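Local coordinates for De novo designed switch protein caging a hemagglutinin binder (sCageHA267_1S) (Synthetic construct, PDB 7CBC) that cages a hemagglutinin binder within a designed helical bundle and probably serves as a switchable biosensor module, at residues Arg169-Ala174 and Glu216-Leu221; Leu18-Ala23 and Gln211-Glu216; Gln112-Arg117 and Arg176-Ile181; Leu222-Gln227 and Lys260-Asp265. One frame throughout, in Å; residues are numbered along the deposited sequence.

Followed from the N terminus, the chain first lays down Leu18-Ala23 on helix 3-46, whose partner, Gln211-Glu216 on helix 195-239, arrives only much later and closes interaction 2. Within that long span, Gln112-Arg117 pairs with Arg176-Ile181, so interaction 3 is nested in interaction 2 and ties helix 99-142 to helix 146-190. Interaction 1 starts at Arg169-Ala174 and closes at Glu216-Leu221, crossing both; Glu216 belongs to interactions 1 and 2. Interaction 4 follows in series, joining Leu222-Gln227 to helix 245-268. Helix 195-239 thus serves three contacts, while Gln211 links interactions 2 and 3 through probable hydrogen bonds to Asn115 and Ser178.

Interaction 1: residues Arg169-Ala174 and Glu216-Leu221; sequences RAIRAA and ELLREL
In the antiparallel packing of helix 146-190 against helix 195-239, two neighbours in a designed six-helix bundle, Ile171 is the side chain that bridges the gap to Leu218 and Arg219. Between Arg169-Ala174 and Glu216-Leu221 the nearest CA atoms are those of Ile171 and Leu218, 7.2 Å apart. Ile171 divides the work between its two branches. Its longer branch ends in CD1, and Ile171 CD1 rests 3.8 Å from Leu218 CB and at the same distance from Leu218 CD1, so that one methyl spans both the root and a tip of the leucine. Ala118 of helix 99-142 touches Ile171 and Leu218 alike.

The other branch of Ile171 faces a different neighbour. With CG1 placed beside the backbone N (chi1 -64°), CG2 falls anti to that nitrogen and meets the aliphatic stem of Arg219. Here the arginine behaves as two parts: its CG borders the seam, and its chain runs extended from CG to NE to take the charged end toward a carboxylate of its own helix. That salt bridge, Arg219 NH1 to Glu216 OE1 at 3.2 Å, is weak as a hydrogen bond because the N-H is poorly aimed. At the root of the same arginine, Arg219 CG stands 4.0 Å from Ile171 CG2.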
loop_
_atom_site.group_PDB
_atom_site.type_symbol
_atom_site.label_atom_id
_atom_site.label_comp_id
_atom_site.label_asym_id
_atom_site.label_seq_id
_atom_site.Cartn_x
_atom_site.Cartn_y
_atom_site.Cartn_z
ATOM N N ARG A 169 -7.465 10.798 4.905
ATOM C CA ARG A 169 -8.070 11.744 3.974
ATOM C C ARG A 169 -7.523 11.555 2.566
ATOM O O ARG A 169 -8.273 11.633 1.583
ATOM C CB ARG A 169 -7.824 13.177 4.434
ATOM C CG ARG A 169 -8.727 13.615 5.553
ATOM C CD ARG A 169 -8.547 15.081 5.864
ATOM N NE ARG A 169 -9.115 15.389 7.174
ATOM C CZ ARG A 169 -8.445 15.299 8.314
ATOM N NH1 ARG A 169 -7.172 14.922 8.307
ATOM N NH2 ARG A 169 -9.049 15.592 9.460
ATOM N N ALA A 170 -6.212 11.340 2.448
ATOM C CA ALA A 170 -5.609 11.215 1.128
ATOM C C ALA A 170 -6.122 9.976 0.408
ATOM O O ALA A 170 -6.369 10.017 -0.806
ATOM C CB ALA A 170 -4.085 11.180 1.242
ATOM N N ILE A 171 -6.287 8.867 1.134
ATOM C CA ILE A 171 -6.803 7.665 0.492
ATOM C C ILE A 171 -8.252 7.867 0.086
ATOM O O ILE A 171 -8.652 7.520 -1.034
ATOM C CB ILE A 171 -6.616 6.442 1.406
ATOM C CG1 ILE A 171 -5.122 6.206 1.599
ATOM C CG2 ILE A 171 -7.263 5.197 0.773
ATOM C CD1 ILE A 171 -4.358 6.226 0.245
ATOM N N ARG A 172 -9.050 8.478 0.965
ATOM C CA ARG A 172 -10.412 8.827 0.590
ATOM C C ARG A 172 -10.438 9.794 -0.593
ATOM O O ARG A 172 -11.381 9.767 -1.391
ATOM C CB ARG A 172 -11.148 9.398 1.798
ATOM C CG ARG A 172 -12.316 10.319 1.492
ATOM C CD ARG A 172 -12.261 11.542 2.404
ATOM N NE ARG A 172 -12.416 11.170 3.810
ATOM C CZ ARG A 172 -12.469 12.034 4.817
ATOM N NH1 ARG A 172 -12.376 13.340 4.586
ATOM N NH2 ARG A 172 -12.609 11.585 6.053
ATOM N N ALA A 173 -9.411 10.633 -0.751
ATOM C CA ALA A 173 -9.378 11.473 -1.943
ATOM C C ALA A 173 -8.998 10.669 -3.175
ATOM O O ALA A 173 -9.526 10.916 -4.273
ATOM C CB ALA A 173 -8.408 12.633 -1.763
ATOM N N ALA A 174 -8.067 9.722 -3.017
ATOM C CA ALA A 174 -7.724 8.839 -4.125
ATOM C C ALA A 174 -8.934 8.027 -4.564
ATOM O O ALA A 174 -9.148 7.802 -5.765
ATOM C CB ALA A 174 -6.568 7.922 -3.724
ATOM N N GLU A 216 -7.591 -0.937 -2.129
ATOM C CA GLU A 216 -7.609 -1.725 -0.899
ATOM C C GLU A 216 -6.191 -2.024 -0.405
ATOM O O GLU A 216 -5.960 -2.098 0.809
ATOM C CB GLU A 216 -8.402 -3.011 -1.120
ATOM C CG GLU A 216 -8.580 -3.883 0.113
ATOM C CD GLU A 216 -9.501 -3.272 1.152
ATOM O OE1 GLU A 216 -10.226 -2.313 0.812
ATOM O OE2 GLU A 216 -9.487 -3.750 2.316
ATOM N N LEU A 217 -5.232 -2.182 -1.324
ATOM C CA LEU A 217 -3.826 -2.239 -0.930
ATOM C C LEU A 217 -3.477 -1.107 0.031
ATOM O O LEU A 217 -2.904 -1.338 1.095
ATOM C CB LEU A 217 -2.932 -2.175 -2.172
ATOM C CG LEU A 217 -2.939 -3.395 -3.098
ATOM C CD1 LEU A 217 -1.983 -3.167 -4.227
ATOM C CD2 LEU A 217 -2.516 -4.628 -2.301
ATOM N N LEU A 218 -3.853 0.125 -0.322
ATOM C CA LEU A 218 -3.482 1.275 0.490
ATOM C C LEU A 218 -4.255 1.302 1.796
ATOM O O LEU A 218 -3.713 1.703 2.832
ATOM C CB LEU A 218 -3.718 2.565 -0.286
ATOM C CG LEU A 218 -2.881 2.672 -1.556
ATOM C CD1 LEU A 218 -3.455 3.719 -2.488
ATOM C CD2 LEU A 218 -1.435 2.983 -1.229
ATOM N N ARG A 219 -5.529 0.909 1.764
ATOM C CA ARG A 219 -6.295 0.826 2.998
ATOM C C ARG A 219 -5.694 -0.200 3.944
ATOM O O ARG A 219 -5.545 0.070 5.141
ATOM C CB ARG A 219 -7.755 0.488 2.705
ATOM C CG ARG A 219 -8.560 1.642 2.108
ATOM C CD ARG A 219 -10.055 1.362 2.227
ATOM N NE ARG A 219 -10.831 2.076 1.224
ATOM C CZ ARG A 219 -10.940 1.680 -0.038
ATOM N NH1 ARG A 219 -10.313 0.586 -0.448
ATOM N NH2 ARG A 219 -11.657 2.388 -0.893
ATOM N N GLU A 220 -5.335 -1.378 3.426
ATOM C CA GLU A 220 -4.728 -2.406 4.267
ATOM C C GLU A 220 -3.436 -1.911 4.903
ATOM O O GLU A 220 -3.159 -2.197 6.075
ATOM C CB GLU A 220 -4.484 -3.678 3.454
ATOM C CG GLU A 220 -5.616 -4.701 3.556
ATOM C CD GLU A 220 -5.727 -5.617 2.343
ATOM O OE1 GLU A 220 -4.729 -5.759 1.600
ATOM O OE2 GLU A 220 -6.821 -6.205 2.130
ATOM N N LEU A 221 -2.635 -1.162 4.150
ATOM C CA LEU A 221 -1.423 -0.589 4.711
ATOM C C LEU A 221 -1.748 0.430 5.795
ATOM O O LEU A 221 -1.093 0.464 6.839
ATOM C CB LEU A 221 -0.602 0.055 3.602
ATOM C CG LEU A 221 0.093 -0.902 2.630
ATOM C CD1 LEU A 221 0.556 -0.126 1.440
ATOM C CD2 LEU A 221 1.278 -1.568 3.311
#

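Interaction 2: residues Leu18-Ala23 and Gln211-Glu216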
loop_
_atom_site.group_PDB
_atom_site.type_symbol
_atom_site.label_atom_id
_atom_site.label_comp_id
_atom_site.label_asym_id
_atom_site.label_seq_id
_atom_site.Cartn_x
_atom_site.Cartn_y
_atom_site.Cartn_z
ATOM N N LEU A 18 2.415 -4.327 -10.373
ATOM C CA LEU A 18 3.346 -3.323 -9.894
ATOM C C LEU A 18 2.912 -2.763 -8.545
ATOM O O LEU A 18 3.722 -2.643 -7.618
ATOM C CB LEU A 18 3.445 -2.208 -10.927
ATOM C CG LEU A 18 4.372 -1.066 -10.529
ATOM C CD1 LEU A 18 5.191 -0.737 -11.757
ATOM C CD2 LEU A 18 3.593 0.160 -10.055
ATOM N N ASN A 19 1.629 -2.408 -8.429
ATOM C CA ASN A 19 1.103 -1.845 -7.194
ATOM C C ASN A 19 1.150 -2.853 -6.065
ATOM O O ASN A 19 1.526 -2.506 -4.939
ATOM C CB ASN A 19 -0.320 -1.352 -7.421
ATOM C CG ASN A 19 -0.370 -0.183 -8.369
ATOM O OD1 ASN A 19 0.556 0.642 -8.401
ATOM N ND2 ASN A 19 -1.451 -0.085 -9.142
ATOM N N ILE A 20 0.815 -4.112 -6.354
ATOM C CA ILE A 20 0.945 -5.170 -5.353
ATOM C C ILE A 20 2.377 -5.244 -4.836
ATOM O O ILE A 20 2.622 -5.307 -3.621
ATOM C CB ILE A 20 0.498 -6.519 -5.934
ATOM C CG1 ILE A 20 -1.010 -6.508 -6.189
ATOM C CG2 ILE A 20 0.904 -7.655 -4.984
ATOM C CD1 ILE A 20 -1.470 -7.663 -6.995
ATOM N N ARG A 21 3.348 -5.267 -5.751
ATOM C CA ARG A 21 4.744 -5.361 -5.329
ATOM C C ARG A 21 5.158 -4.157 -4.487
ATOM O O ARG A 21 5.893 -4.301 -3.506
ATOM C CB ARG A 21 5.646 -5.490 -6.548
ATOM C CG ARG A 21 5.747 -6.904 -7.075
ATOM C CD ARG A 21 6.414 -6.910 -8.438
ATOM N NE ARG A 21 6.474 -8.256 -8.996
ATOM C CZ ARG A 21 6.673 -8.525 -10.281
ATOM N NH1 ARG A 21 6.830 -7.534 -11.146
ATOM N NH2 ARG A 21 6.712 -9.783 -10.701
ATOM N N LEU A 22 4.721 -2.962 -4.883
ATOM C CA LEU A 22 5.013 -1.749 -4.135
ATOM C C LEU A 22 4.398 -1.796 -2.739
ATOM O O LEU A 22 5.051 -1.418 -1.747
ATOM C CB LEU A 22 4.500 -0.540 -4.923
ATOM C CG LEU A 22 4.538 0.835 -4.261
ATOM C CD1 LEU A 22 5.953 1.136 -3.805
ATOM C CD2 LEU A 22 4.032 1.911 -5.220
ATOM N N ALA A 23 3.154 -2.279 -2.640
ATOM C CA ALA A 23 2.498 -2.384 -1.341
ATOM C C ALA A 23 3.210 -3.386 -0.446
ATOM O O ALA A 23 3.301 -3.193 0.778
ATOM C CB ALA A 23 1.035 -2.781 -1.518
ATOM N N GLN A 211 -9.006 -1.313 -10.026
ATOM C CA GLN A 211 -8.700 -0.152 -9.200
ATOM C C GLN A 211 -9.183 -0.336 -7.770
ATOM O O GLN A 211 -8.593 0.222 -6.827
ATOM C CB GLN A 211 -9.308 1.096 -9.828
ATOM C CG GLN A 211 -9.010 2.393 -9.110
ATOM C CD GLN A 211 -7.522 2.619 -8.791
ATOM O OE1 GLN A 211 -6.629 1.886 -9.247
ATOM N NE2 GLN A 211 -7.254 3.679 -8.040
ATOM N N ARG A 212 -10.247 -1.117 -7.585
ATOM C CA ARG A 212 -10.737 -1.421 -6.244
ATOM C C ARG A 212 -9.676 -2.150 -5.427
ATOM O O ARG A 212 -9.504 -1.877 -4.231
ATOM C CB ARG A 212 -12.017 -2.262 -6.351
ATOM C CG ARG A 212 -13.060 -2.076 -5.256
ATOM C CD ARG A 212 -14.301 -2.960 -5.535
ATOM N NE ARG A 212 -15.098 -2.464 -6.661
ATOM C CZ ARG A 212 -15.431 -3.170 -7.740
ATOM N NH1 ARG A 212 -15.056 -4.443 -7.862
ATOM N NH2 ARG A 212 -16.155 -2.600 -8.697
ATOM N N LEU A 213 -8.951 -3.078 -6.056
ATOM C CA LEU A 213 -7.898 -3.802 -5.351
ATOM C C LEU A 213 -6.682 -2.916 -5.115
ATOM O O LEU A 213 -6.063 -2.988 -4.052
ATOM C CB LEU A 213 -7.504 -5.069 -6.121
ATOM C CG LEU A 213 -6.566 -6.088 -5.436
ATOM C CD1 LEU A 213 -6.761 -7.480 -6.000
ATOM C CD2 LEU A 213 -5.093 -5.707 -5.572
ATOM N N ASN A 214 -6.309 -2.097 -6.101
ATOM C CA ASN A 214 -5.232 -1.131 -5.892
ATOM C C ASN A 214 -5.518 -0.243 -4.684
ATOM O O ASN A 214 -4.613 0.071 -3.907
ATOM C CB ASN A 214 -5.049 -0.253 -7.136
ATOM C CG ASN A 214 -4.603 -1.034 -8.374
ATOM O OD1 ASN A 214 -3.823 -1.978 -8.278
ATOM N ND2 ASN A 214 -5.103 -0.626 -9.559
ATOM N N LEU A 215 -6.766 0.206 -4.531
ATOM C CA LEU A 215 -7.090 1.088 -3.417
ATOM C C LEU A 215 -7.142 0.321 -2.102
ATOM O O LEU A 215 -6.744 0.854 -1.061
ATOM C CB LEU A 215 -8.418 1.810 -3.683
ATOM C CG LEU A 215 -8.371 2.886 -4.776
ATOM C CD1 LEU A 215 -9.764 3.502 -5.032
ATOM C CD2 LEU A 215 -7.321 3.978 -4.471
ATOM N N GLU A 216 -7.591 -0.937 -2.129
ATOM C CA GLU A 216 -7.609 -1.725 -0.899
ATOM C C GLU A 216 -6.191 -2.024 -0.405
ATOM O O GLU A 216 -5.960 -2.098 0.809
ATOM C CB GLU A 216 -8.402 -3.011 -1.120
ATOM C CG GLU A 216 -8.580 -3.883 0.113
ATOM C CD GLU A 216 -9.501 -3.272 1.152
ATOM O OE1 GLU A 216 -10.226 -2.313 0.812
ATOM O OE2 GLU A 216 -9.487 -3.750 2.316
#
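Asn19 and Asn214 form the tight, polar half of a parallel helix pair, part of a buried hydrogen-bond network of the kind used to give designed bundles specificity. Both side chains set CG beside the backbone N (chi1 near -65°), which brings the two amides together across the gap. Asn19 ND2 donates to Asn214 OD1 at 3.2 Å, but the donor sits above the carbonyl plane, at 90° to the C=O and not on a lone pair, so the bond is fairly straight at the N-H (160°) and poorly placed at the oxygen. Both amides are gripped further: Asn19 OD1 accepts from Gln112 of helix 99-142, and Asn214 ND2 gives a nearly straight bond to Gln211 OE1 at 3.0 Å. A leucine in place of Asn214 would probably cost Asn19 ND2 and Gln211 OE1 one partner each.

The other half is looser and apolar. Leu213, partly exposed, meets Ile20 where Ala274 of helix 274-284 touches both; Ile20 CG1 is 4.2 Å from Leu213 CD2.

Interaction 3: residues Gln112-Arg117 and Arg176-Ile181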
loop_
_atom_site.group_PDB
_atom_site.type_symbol
_atom_site.label_atom_id
_atom_site.label_comp_id
_atom_site.label_asym_id
_atom_site.label_seq_id
_atom_site.Cartn_x
_atom_site.Cartn_y
_atom_site.Cartn_z
ATOM N N GLN A 112 -3.505 5.477 -12.437
ATOM C CA GLN A 112 -2.245 5.005 -11.885
ATOM C C GLN A 112 -1.457 6.133 -11.240
ATOM O O GLN A 112 -0.772 5.913 -10.244
ATOM C CB GLN A 112 -1.426 4.313 -12.967
ATOM C CG GLN A 112 -0.102 3.760 -12.498
ATOM C CD GLN A 112 -0.226 2.737 -11.382
ATOM O OE1 GLN A 112 -1.325 2.370 -10.953
ATOM N NE2 GLN A 112 0.920 2.274 -10.896
ATOM N N ASP A 113 -1.553 7.350 -11.768
ATOM C CA ASP A 113 -0.858 8.443 -11.108
ATOM C C ASP A 113 -1.463 8.725 -9.740
ATOM O O ASP A 113 -0.733 9.051 -8.794
ATOM C CB ASP A 113 -0.877 9.687 -11.990
ATOM C CG ASP A 113 -0.049 10.817 -11.414
ATOM O OD1 ASP A 113 -0.646 11.740 -10.826
ATOM O OD2 ASP A 113 1.195 10.779 -11.542
ATOM N N LEU A 114 -2.787 8.580 -9.602
ATOM C CA LEU A 114 -3.403 8.699 -8.279
ATOM C C LEU A 114 -2.835 7.668 -7.317
ATOM O O LEU A 114 -2.503 7.985 -6.164
ATOM C CB LEU A 114 -4.917 8.520 -8.372
ATOM C CG LEU A 114 -5.783 9.565 -9.060
ATOM C CD1 LEU A 114 -7.234 9.127 -8.929
ATOM C CD2 LEU A 114 -5.561 10.938 -8.439
ATOM N N ASN A 115 -2.740 6.413 -7.768
ATOM C CA ASN A 115 -2.244 5.357 -6.894
ATOM C C ASN A 115 -0.842 5.672 -6.387
ATOM O O ASN A 115 -0.543 5.460 -5.210
ATOM C CB ASN A 115 -2.280 4.017 -7.630
ATOM C CG ASN A 115 -3.693 3.585 -7.961
ATOM O OD1 ASN A 115 -4.636 3.891 -7.231
ATOM N ND2 ASN A 115 -3.850 2.884 -9.069
ATOM N N LEU A 116 0.019 6.216 -7.250
ATOM C CA LEU A 116 1.383 6.545 -6.841
ATOM C C LEU A 116 1.405 7.694 -5.839
ATOM O O LEU A 116 2.066 7.605 -4.798
ATOM C CB LEU A 116 2.221 6.876 -8.077
ATOM C CG LEU A 116 2.429 5.642 -8.949
ATOM C CD1 LEU A 116 3.270 5.949 -10.179
ATOM C CD2 LEU A 116 3.071 4.555 -8.123
ATOM N N ARG A 117 0.667 8.774 -6.115
ATOM C CA ARG A 117 0.581 9.867 -5.149
ATOM C C ARG A 117 0.022 9.400 -3.810
ATOM O O ARG A 117 0.437 9.895 -2.752
ATOM C CB ARG A 117 -0.263 11.006 -5.724
ATOM C CG ARG A 117 0.434 11.687 -6.887
ATOM C CD ARG A 117 -0.503 12.502 -7.772
ATOM N NE ARG A 117 0.271 13.289 -8.730
ATOM C CZ ARG A 117 0.801 14.473 -8.441
ATOM N NH1 ARG A 117 0.622 14.994 -7.230
ATOM N NH2 ARG A 117 1.513 15.133 -9.349
ATOM N N ARG A 176 -12.240 8.893 -4.212
ATOM C CA ARG A 176 -13.231 9.728 -4.865
ATOM C C ARG A 176 -12.764 10.193 -6.238
ATOM O O ARG A 176 -13.577 10.291 -7.160
ATOM C CB ARG A 176 -13.570 10.911 -3.974
ATOM C CG ARG A 176 -14.589 10.584 -2.882
ATOM C CD ARG A 176 -15.109 11.873 -2.287
ATOM N NE ARG A 176 -15.072 12.910 -3.313
ATOM C CZ ARG A 176 -16.018 13.087 -4.229
ATOM N NH1 ARG A 176 -17.097 12.306 -4.233
ATOM N NH2 ARG A 176 -15.878 14.042 -5.144
ATOM N N GLU A 177 -11.464 10.457 -6.398
ATOM C CA GLU A 177 -10.932 10.872 -7.696
ATOM C C GLU A 177 -10.856 9.702 -8.687
ATOM O O GLU A 177 -10.914 9.911 -9.910
ATOM C CB GLU A 177 -9.560 11.532 -7.482
ATOM C CG GLU A 177 -8.958 12.227 -8.712
ATOM C CD GLU A 177 -9.906 13.219 -9.380
ATOM O OE1 GLU A 177 -10.658 13.913 -8.657
ATOM O OE2 GLU A 177 -9.894 13.306 -10.635
ATOM N N SER A 178 -10.742 8.468 -8.190
ATOM C CA SER A 178 -10.787 7.307 -9.069
ATOM C C SER A 178 -12.182 7.117 -9.652
ATOM O O SER A 178 -12.337 6.839 -10.849
ATOM C CB SER A 178 -10.351 6.058 -8.309
ATOM O OG SER A 178 -8.957 6.058 -8.098
ATOM N N GLU A 179 -13.209 7.251 -8.810
ATOM C CA GLU A 179 -14.579 7.126 -9.283
ATOM C C GLU A 179 -14.944 8.263 -10.224
ATOM O O GLU A 179 -15.670 8.052 -11.201
ATOM C CB GLU A 179 -15.531 7.072 -8.096
ATOM C CG GLU A 179 -15.644 5.671 -7.544
ATOM C CD GLU A 179 -15.867 5.627 -6.057
ATOM O OE1 GLU A 179 -15.943 6.706 -5.417
ATOM O OE2 GLU A 179 -15.964 4.495 -5.533
ATOM N N ARG A 180 -14.438 9.468 -9.957
ATOM C CA ARG A 180 -14.735 10.591 -10.838
ATOM C C ARG A 180 -14.115 10.384 -12.215
ATOM O O ARG A 180 -14.734 10.714 -13.233
ATOM C CB ARG A 180 -14.264 11.902 -10.202
ATOM C CG ARG A 180 -14.520 13.120 -11.075
ATOM C CD ARG A 180 -13.545 14.245 -10.788
ATOM N NE ARG A 180 -12.234 13.940 -11.354
ATOM C CZ ARG A 180 -11.963 13.922 -12.660
ATOM N NH1 ARG A 180 -12.911 14.200 -13.546
ATOM N NH2 ARG A 180 -10.738 13.620 -13.078
ATOM N N ILE A 181 -12.908 9.815 -12.267
ATOM C CA ILE A 181 -12.290 9.466 -13.546
ATOM C C ILE A 181 -13.166 8.475 -14.302
ATOM O O ILE A 181 -13.430 8.631 -15.501
ATOM C CB ILE A 181 -10.878 8.897 -13.311
ATOM C CG1 ILE A 181 -9.884 10.019 -12.982
ATOM C CG2 ILE A 181 -10.413 8.049 -14.500
ATOM C CD1 ILE A 181 -8.704 9.567 -12.134
#
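Glu177 packs its stem against Leu114 where two bundle helices run antiparallel, their local axes 10.3 Å apart and 177° between directions. Followed outward, Glu177 CB lies 3.6 Å from Leu114 CD1. Next comes CG, thrown anti to the backbone N (chi1 -171°), which fits into the fork of the leucine: Glu177 CG is 3.6 Å from both Leu114 CD1 and Leu114 CD2. A bend at the second torsion then turns the carboxylate toward its own helix, where OE2 takes NE and NH2 of Arg180 side-on, lying in the guanidinium plane; the bonds as modelled are shorter than usual, so their lengths are doubtful. Cutting Glu177 back to an alanine would probably leave Arg180 without this carboxylate and the fork of Leu114 without the CG that fills it.

The inner flank is shared by Ser178, whose OG is engaged with Ala174 O and Gln211 NE2 and merely touches the leucine. Beyond it the two tips meet end on, Leu114 CD1 lying 3.6 Å from Ile181 CD1.

Interaction 4: residues Leu222-Gln227 and Lys260-Asp265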
loop_
_atom_site.group_PDB
_atom_site.type_symbol
_atom_site.label_atom_id
_atom_site.label_comp_id
_atom_site.label_asym_id
_atom_site.label_seq_id
_atom_site.Cartn_x
_atom_site.Cartn_y
_atom_site.Cartn_z
ATOM N N LEU A 222 -2.754 1.275 5.563
ATOM C CA LEU A 222 -3.062 2.316 6.537
ATOM C C LEU A 222 -3.654 1.727 7.812
ATOM O O LEU A 222 -3.353 2.199 8.916
ATOM C CB LEU A 222 -4.015 3.348 5.941
ATOM C CG LEU A 222 -4.341 4.437 6.967
ATOM C CD1 LEU A 222 -3.064 5.042 7.491
ATOM C CD2 LEU A 222 -5.206 5.513 6.384
ATOM N N ARG A 223 -4.501 0.704 7.688
ATOM C CA ARG A 223 -5.035 0.070 8.891
ATOM C C ARG A 223 -3.925 -0.547 9.725
ATOM O O ARG A 223 -3.939 -0.449 10.955
ATOM C CB ARG A 223 -6.078 -0.980 8.523
ATOM C CG ARG A 223 -7.382 -0.360 8.062
ATOM C CD ARG A 223 -8.513 -1.374 8.023
ATOM N NE ARG A 223 -8.288 -2.376 6.994
ATOM C CZ ARG A 223 -8.818 -2.328 5.775
ATOM N NH1 ARG A 223 -9.611 -1.322 5.430
ATOM N NH2 ARG A 223 -8.546 -3.286 4.902
ATOM N N ALA A 224 -2.956 -1.192 9.077
ATOM C CA ALA A 224 -1.830 -1.750 9.813
ATOM C C ALA A 224 -1.001 -0.655 10.464
ATOM O O ALA A 224 -0.540 -0.812 11.604
ATOM C CB ALA A 224 -0.963 -2.590 8.879
ATOM N N LEU A 225 -0.782 0.455 9.753
ATOM C CA LEU A 225 -0.019 1.555 10.337
ATOM C C LEU A 225 -0.710 2.105 11.578
ATOM O O LEU A 225 -0.064 2.320 12.616
ATOM C CB LEU A 225 0.188 2.657 9.297
ATOM C CG LEU A 225 0.984 3.901 9.708
ATOM C CD1 LEU A 225 2.384 3.512 10.202
ATOM C CD2 LEU A 225 1.058 4.964 8.578
ATOM N N ALA A 226 -2.030 2.322 11.499
ATOM C CA ALA A 226 -2.777 2.834 12.648
ATOM C C ALA A 226 -2.740 1.860 13.824
ATOM O O ALA A 226 -2.463 2.260 14.965
ATOM C CB ALA A 226 -4.214 3.146 12.252
ATOM N N GLN A 227 -3.005 0.576 13.572
ATOM C CA GLN A 227 -2.939 -0.404 14.656
ATOM C C GLN A 227 -1.539 -0.483 15.262
ATOM O O GLN A 227 -1.392 -0.617 16.489
ATOM C CB GLN A 227 -3.383 -1.771 14.156
ATOM C CG GLN A 227 -4.886 -1.912 14.076
ATOM C CD GLN A 227 -5.292 -3.204 13.399
ATOM O OE1 GLN A 227 -4.815 -3.519 12.309
ATOM N NE2 GLN A 227 -6.171 -3.967 14.045
ATOM N N LYS A 260 3.863 -8.421 15.103
ATOM C CA LYS A 260 4.015 -9.440 14.073
ATOM C C LYS A 260 2.659 -9.960 13.613
ATOM O O LYS A 260 2.477 -10.241 12.423
ATOM C CB LYS A 260 4.910 -10.575 14.582
ATOM C CG LYS A 260 6.339 -10.123 14.944
ATOM C CD LYS A 260 6.965 -9.199 13.866
ATOM C CE LYS A 260 7.168 -7.748 14.376
ATOM N NZ LYS A 260 7.543 -6.738 13.310
ATOM N N ARG A 261 1.685 -10.046 14.524
ATOM C CA ARG A 261 0.350 -10.483 14.136
ATOM C C ARG A 261 -0.360 -9.438 13.281
ATOM O O ARG A 261 -1.146 -9.793 12.397
ATOM C CB ARG A 261 -0.477 -10.811 15.377
ATOM C CG ARG A 261 -0.097 -12.140 15.998
ATOM C CD ARG A 261 -1.164 -12.647 16.942
ATOM N NE ARG A 261 -1.080 -11.985 18.238
ATOM C CZ ARG A 261 -0.315 -12.402 19.241
ATOM N NH1 ARG A 261 0.439 -13.488 19.099
ATOM N NH2 ARG A 261 -0.296 -11.731 20.382
ATOM N N ILE A 262 -0.103 -8.155 13.537
ATOM C CA ILE A 262 -0.705 -7.092 12.743
ATOM C C ILE A 262 -0.112 -7.078 11.340
ATOM O O ILE A 262 -0.840 -7.078 10.336
ATOM C CB ILE A 262 -0.526 -5.743 13.462
ATOM C CG1 ILE A 262 -1.563 -5.604 14.583
ATOM C CG2 ILE A 262 -0.589 -4.583 12.478
ATOM C CD1 ILE A 262 -1.094 -4.747 15.762
ATOM N N VAL A 263 1.219 -7.086 11.249
ATOM C CA VAL A 263 1.878 -7.192 9.951
ATOM C C VAL A 263 1.392 -8.434 9.209
ATOM O O VAL A 263 1.113 -8.396 7.998
ATOM C CB VAL A 263 3.406 -7.194 10.140
ATOM C CG1 VAL A 263 4.116 -7.460 8.830
ATOM C CG2 VAL A 263 3.869 -5.873 10.735
ATOM N N GLU A 264 1.266 -9.553 9.930
ATOM C CA GLU A 264 0.770 -10.784 9.325
ATOM C C GLU A 264 -0.646 -10.611 8.792
ATOM O O GLU A 264 -0.971 -11.113 7.709
ATOM C CB GLU A 264 0.810 -11.924 10.339
ATOM C CG GLU A 264 2.150 -12.611 10.499
ATOM C CD GLU A 264 2.122 -13.613 11.644
ATOM O OE1 GLU A 264 3.180 -13.857 12.265
ATOM O OE2 GLU A 264 1.025 -14.141 11.933
ATOM N N ASP A 265 -1.514 -9.924 9.550
ATOM C CA ASP A 265 -2.863 -9.659 9.057
ATOM C C ASP A 265 -2.839 -8.934 7.715
ATOM O O ASP A 265 -3.701 -9.183 6.861
ATOM C CB ASP A 265 -3.650 -8.846 10.075
ATOM C CG ASP A 265 -4.100 -9.673 11.270
ATOM O OD1 ASP A 265 -3.698 -10.857 11.398
ATOM O OD2 ASP A 265 -4.878 -9.123 12.077
#
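Ile262 reaches across to Ala224 and Gln227 with its two branches held apart, a small example of how a beta-branched residue can serve two neighbours at once. Its CG1 lies beside the backbone N (chi1 -79°), which puts CG2 anti to that nitrogen and sets it against the alanine. There the methyl meets backbone as much as side chain: Ile262 CG2 is 3.9 Å from Ala224 O and 4.1 Å from Ala224 CB. So small a partner is consistent with the close approach of the two segments, the CA atoms of Ala224 and Ile262 being 6.2 Å apart.

This is the antiparallel seam by which helix 245-268, the shortest of the long helices in the designed bundle, lies along helix 195-239. Ile262 also touches Leu228 and Leu231 further along that helix, while Met30 of helix 3-46 touches Ala224.

Gln227 takes the other branch of the isoleucine. Its own chain runs extended beyond CG, carrying the amide past the apolar contact at the exposed margin, so that mostly the aliphatic root does the packing. The longer arm of Ile262 is stretched outward at its second torsion (150°) and brings its end methyl to that root, Ile262 CD1 standing 4.1 Å from Gln227 CB.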